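Local atomic coordinates of pesticidal crystal protein CRY4AA (Bacillus thuringiensis, PDB entry 2C9K), a protein that kills mosquito larvae by binding to midgut epithelial cells and causing their colloid-osmotic lysis. Residues T260-Q265 against T452-H457. Residues are numbered along the deposited sequence; the frame is centred on the assembly and turned at random.
Sequences TREIYQ and TFAWTH
I263 and W455 form a hydrogen-bonded antiparallel pair: I263 N donates to W455 O (3.0 Å) and W455 N returns a bond to I263 O (2.8 Å). Two residues along, Q265 and F453 repeat the pattern, with F453 N to Q265 O at 2.8 Å and the reciprocal bond from Q265 N longer. The pairing joins two segments 187 residues apart in sequence within one of the three antiparallel sheets of the beta-prism, the middle domain of this three-domain delta-endotoxin. Strand 262-267 lies at one margin of this three-stranded sheet and 450-457 is its central strand.

The side chains of I263, Q265, F453 and W455 share one face of the sheet. Here Q265 reaches over the sheet face on an extended chain (chi2 180°) to the pyrrole side of W455 on the neighbouring strand, its amide plane turned 73° from the indole; OE1 lies 3.1 Å from W455 NE1 and accepts a hydrogen bond from G408 N. I263 is set crosswise to W455, its CG1 3.9 Å from W455 CB.

E262, Y264, A454 and T456 occupy the opposite face. The Y264 ring leans obliquely on A454, CE2 to CB 4.0 Å, while E262 runs beside T456. R288 holds both polar ends, its N hydrogen-bonded to Y264 OH and its NH1 in a salt bridge with E262 OE2, which also bonds to S435.

Beyond the paired residues, the R261 guanidinium is sandwiched between H457 CB and I263 CG2, with W455 O at its edge. D238 of helix 222-240, in the N-terminal helical domain, forms a salt bridge with it, linking the two domains, and T230, T233 and T234 of the same helix touch I263. The imidazole of H457 stands 82° from the guanidinium plane; R261 NH2 lies in the imidazole plane, 3.8 Å from H457 ND1, which sits over one face of the guanidinium.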
ATOM      1  N   THR A 260      -3.148   2.483   3.219  1.00 22.12           N
ATOM      2  CA  THR A 260      -4.596   2.439   2.941  1.00 20.21           C
ATOM      3  C   THR A 260      -5.033   2.138   1.517  1.00 18.71           C
ATOM      4  O   THR A 260      -6.214   1.889   1.280  1.00 18.11           O
ATOM      5  CB  THR A 260      -5.288   3.757   3.308  1.00 20.14           C
ATOM      6  OG1 THR A 260      -4.930   4.752   2.344  1.00 21.50           O
ATOM      7  CG2 THR A 260      -4.874   4.222   4.693  1.00 17.75           C
ATOM      8  N   ARG A 261      -4.097   2.175   0.574  1.00 17.28           N
ATOM      9  CA  ARG A 261      -4.406   1.902  -0.835  1.00 15.27           C
ATOM     10  C   ARG A 261      -5.029   0.523  -1.117  1.00 15.17           C
ATOM     11  O   ARG A 261      -4.797  -0.445  -0.383  1.00 12.34           O
ATOM     12  CB  ARG A 261      -3.134   2.018  -1.672  1.00 13.64           C
ATOM     13  CG  ARG A 261      -2.297   0.737  -1.738  1.00 12.82           C
ATOM     14  CD  ARG A 261      -1.831   0.286  -0.363  1.00 14.50           C
ATOM     15  NE  ARG A 261      -0.973  -0.894  -0.425  1.00 14.72           N
ATOM     16  CZ  ARG A 261      -1.416  -2.144  -0.503  1.00 16.37           C
ATOM     17  NH1 ARG A 261      -2.723  -2.387  -0.523  1.00 15.22           N
ATOM     18  NH2 ARG A 261      -0.550  -3.153  -0.563  1.00 16.57           N
ATOM     19  N   GLU A 262      -5.801   0.438  -2.197  1.00 15.76           N
ATOM     20  CA  GLU A 262      -6.406  -0.832  -2.607  1.00 19.47           C
ATOM     21  C   GLU A 262      -5.682  -1.377  -3.831  1.00 20.38           C
ATOM     22  O   GLU A 262      -5.121  -0.616  -4.623  1.00 22.04           O
ATOM     23  CB  GLU A 262      -7.885  -0.666  -2.994  1.00 20.21           C
ATOM     24  CG  GLU A 262      -8.868  -0.534  -1.839  1.00 23.87           C
ATOM     25  CD  GLU A 262     -10.327  -0.587  -2.283  1.00 23.98           C
ATOM     26  OE1 GLU A 262     -10.758   0.275  -3.073  1.00 24.27           O
ATOM     27  OE2 GLU A 262     -11.050  -1.497  -1.838  1.00 26.22           O
ATOM     28  N   ILE A 263      -5.678  -2.696  -3.980  1.00 21.17           N
ATOM     29  CA  ILE A 263      -5.079  -3.323  -5.151  1.00 22.11           C
ATOM     30  C   ILE A 263      -6.079  -4.380  -5.591  1.00 22.63           C
ATOM     31  O   ILE A 263      -6.850  -4.874  -4.777  1.00 22.20           O
ATOM     32  CB  ILE A 263      -3.689  -3.937  -4.859  1.00 22.16           C
ATOM     33  CG1 ILE A 263      -3.785  -5.011  -3.781  1.00 22.51           C
ATOM     34  CG2 ILE A 263      -2.714  -2.828  -4.478  1.00 18.74           C
ATOM     35  CD1 ILE A 263      -2.452  -5.679  -3.491  1.00 23.66           C
ATOM     36  N   TYR A 264      -6.080  -4.714  -6.877  1.00 23.88           N
ATOM     37  CA  TYR A 264      -7.057  -5.659  -7.409  1.00 23.19           C
ATOM     38  C   TYR A 264      -6.482  -6.843  -8.164  1.00 23.76           C
ATOM     39  O   TYR A 264      -5.437  -6.746  -8.807  1.00 25.15           O
ATOM     40  CB  TYR A 264      -8.028  -4.931  -8.360  1.00 20.83           C
ATOM     41  CG  TYR A 264      -8.574  -3.606  -7.856  1.00 19.25           C
ATOM     42  CD1 TYR A 264      -7.773  -2.474  -7.809  1.00 18.29           C
ATOM     43  CD2 TYR A 264      -9.900  -3.489  -7.433  1.00 20.18           C
ATOM     44  CE1 TYR A 264      -8.271  -1.258  -7.359  1.00 19.07           C
ATOM     45  CE2 TYR A 264     -10.409  -2.280  -6.982  1.00 19.43           C
ATOM     46  CZ  TYR A 264      -9.590  -1.163  -6.946  1.00 20.33           C
ATOM     47  OH  TYR A 264     -10.080   0.049  -6.491  1.00 19.95           O
ATOM     48  N   GLN A 265      -7.196  -7.960  -8.084  1.00 23.03           N
ATOM     49  CA  GLN A 265      -6.833  -9.181  -8.789  1.00 22.14           C
ATOM     50  C   GLN A 265      -8.089  -9.432  -9.626  1.00 23.33           C
ATOM     51  O   GLN A 265      -9.199  -9.165  -9.159  1.00 24.15           O
ATOM     52  CB  GLN A 265      -6.578 -10.320  -7.792  1.00 20.02           C
ATOM     53  CG  GLN A 265      -5.389 -10.071  -6.858  1.00 21.33           C
ATOM     54  CD  GLN A 265      -5.137 -11.214  -5.869  1.00 23.23           C
ATOM     55  OE1 GLN A 265      -6.073 -11.814  -5.340  1.00 25.55           O
ATOM     56  NE2 GLN A 265      -3.868 -11.498  -5.598  1.00 22.61           N
ATOM     57  N   THR A 452     -13.305  -8.442 -10.038  0.50 22.47           N
ATOM     58  CA  THR A 452     -12.055  -7.951  -9.493  0.50 22.08           C
ATOM     59  C   THR A 452     -12.230  -8.033  -7.991  0.50 21.25           C
ATOM     60  O   THR A 452     -13.303  -7.735  -7.463  0.50 21.37           O
ATOM     61  CB  THR A 452     -11.775  -6.497  -9.869  0.50 23.00           C
ATOM     62  OG1 THR A 452     -12.960  -5.725  -9.677  1.00 25.49           O
ATOM     63  CG2 THR A 452     -11.318  -6.389 -11.306  1.00 24.20           C
ATOM     64  N   PHE A 453     -11.185  -8.464  -7.305  1.00 20.65           N
ATOM     65  CA  PHE A 453     -11.230  -8.578  -5.859  1.00 19.91           C
ATOM     66  C   PHE A 453     -10.304  -7.519  -5.285  1.00 19.25           C
ATOM     67  O   PHE A 453      -9.110  -7.513  -5.562  1.00 20.71           O
ATOM     68  CB  PHE A 453     -10.806  -9.988  -5.439  1.00 19.23           C
ATOM     69  CG  PHE A 453     -11.712 -11.073  -5.975  1.00 19.58           C
ATOM     70  CD1 PHE A 453     -11.643 -11.463  -7.312  1.00 18.10           C
ATOM     71  CD2 PHE A 453     -12.686 -11.653  -5.160  1.00 18.51           C
ATOM     72  CE1 PHE A 453     -12.531 -12.407  -7.829  1.00 17.30           C
ATOM     73  CE2 PHE A 453     -13.577 -12.597  -5.669  1.00 17.37           C
ATOM     74  CZ  PHE A 453     -13.500 -12.972  -7.004  1.00 17.74           C
ATOM     75  N   ALA A 454     -10.879  -6.600  -4.517  1.00 18.32           N
ATOM     76  CA  ALA A 454     -10.130  -5.510  -3.903  1.00 17.54           C
ATOM     77  C   ALA A 454      -9.461  -5.991  -2.626  1.00 17.45           C
ATOM     78  O   ALA A 454     -10.045  -6.753  -1.864  1.00 18.53           O
ATOM     79  CB  ALA A 454     -11.061  -4.359  -3.592  1.00 16.06           C
ATOM     80  N   TRP A 455      -8.238  -5.534  -2.395  1.00 17.21           N
ATOM     81  CA  TRP A 455      -7.486  -5.920  -1.217  1.00 18.26           C
ATOM     82  C   TRP A 455      -6.816  -4.718  -0.578  1.00 18.41           C
ATOM     83  O   TRP A 455      -6.151  -3.947  -1.254  1.00 18.96           O
ATOM     84  CB  TRP A 455      -6.410  -6.948  -1.590  1.00 20.10           C
ATOM     85  CG  TRP A 455      -6.951  -8.214  -2.182  1.00 19.98           C
ATOM     86  CD1 TRP A 455      -7.111  -8.499  -3.501  1.00 18.20           C
ATOM     87  CD2 TRP A 455      -7.442  -9.352  -1.459  1.00 20.48           C
ATOM     88  NE1 TRP A 455      -7.674  -9.744  -3.651  1.00 19.77           N
ATOM     89  CE2 TRP A 455      -7.889 -10.288  -2.412  1.00 20.37           C
ATOM     90  CE3 TRP A 455      -7.547  -9.670  -0.098  1.00 20.40           C
ATOM     91  CZ2 TRP A 455      -8.433 -11.521  -2.051  1.00 20.85           C
ATOM     92  CZ3 TRP A 455      -8.087 -10.898   0.261  1.00 20.26           C
ATOM     93  CH2 TRP A 455      -8.522 -11.807  -0.711  1.00 19.78           C
ATOM     94  N   THR A 456      -6.997  -4.558   0.725  1.00 18.65           N
ATOM     95  CA  THR A 456      -6.369  -3.459   1.441  1.00 20.24           C
ATOM     96  C   THR A 456      -5.286  -4.039   2.346  1.00 21.54           C
ATOM     97  O   THR A 456      -5.342  -5.219   2.703  1.00 23.34           O
ATOM     98  CB  THR A 456      -7.394  -2.674   2.277  1.00 20.35           C
ATOM     99  OG1 THR A 456      -8.175  -3.580   3.067  1.00 22.83           O
ATOM    100  CG2 THR A 456      -8.303  -1.879   1.368  1.00 18.39           C
ATOM    101  N   HIS A 457      -4.298  -3.228   2.710  1.00 21.48           N
ATOM    102  CA  HIS A 457      -3.214  -3.722   3.559  1.00 23.07           C
ATOM    103  C   HIS A 457      -3.674  -4.008   4.990  1.00 23.63           C
ATOM    104  O   HIS A 457      -4.317  -3.163   5.621  1.00 24.36           O
ATOM    105  CB  HIS A 457      -2.067  -2.722   3.594  1.00 21.87           C
ATOM    106  CG  HIS A 457      -0.773  -3.326   4.029  1.00 21.13           C
ATOM    107  ND1 HIS A 457       0.115  -3.896   3.144  1.00 21.62           N
ATOM    108  CD2 HIS A 457      -0.245  -3.504   5.260  1.00 20.28           C
ATOM    109  CE1 HIS A 457       1.136  -4.400   3.813  1.00 21.41           C
ATOM    110  NE2 HIS A 457       0.942  -4.175   5.099  1.00 22.62           N
TER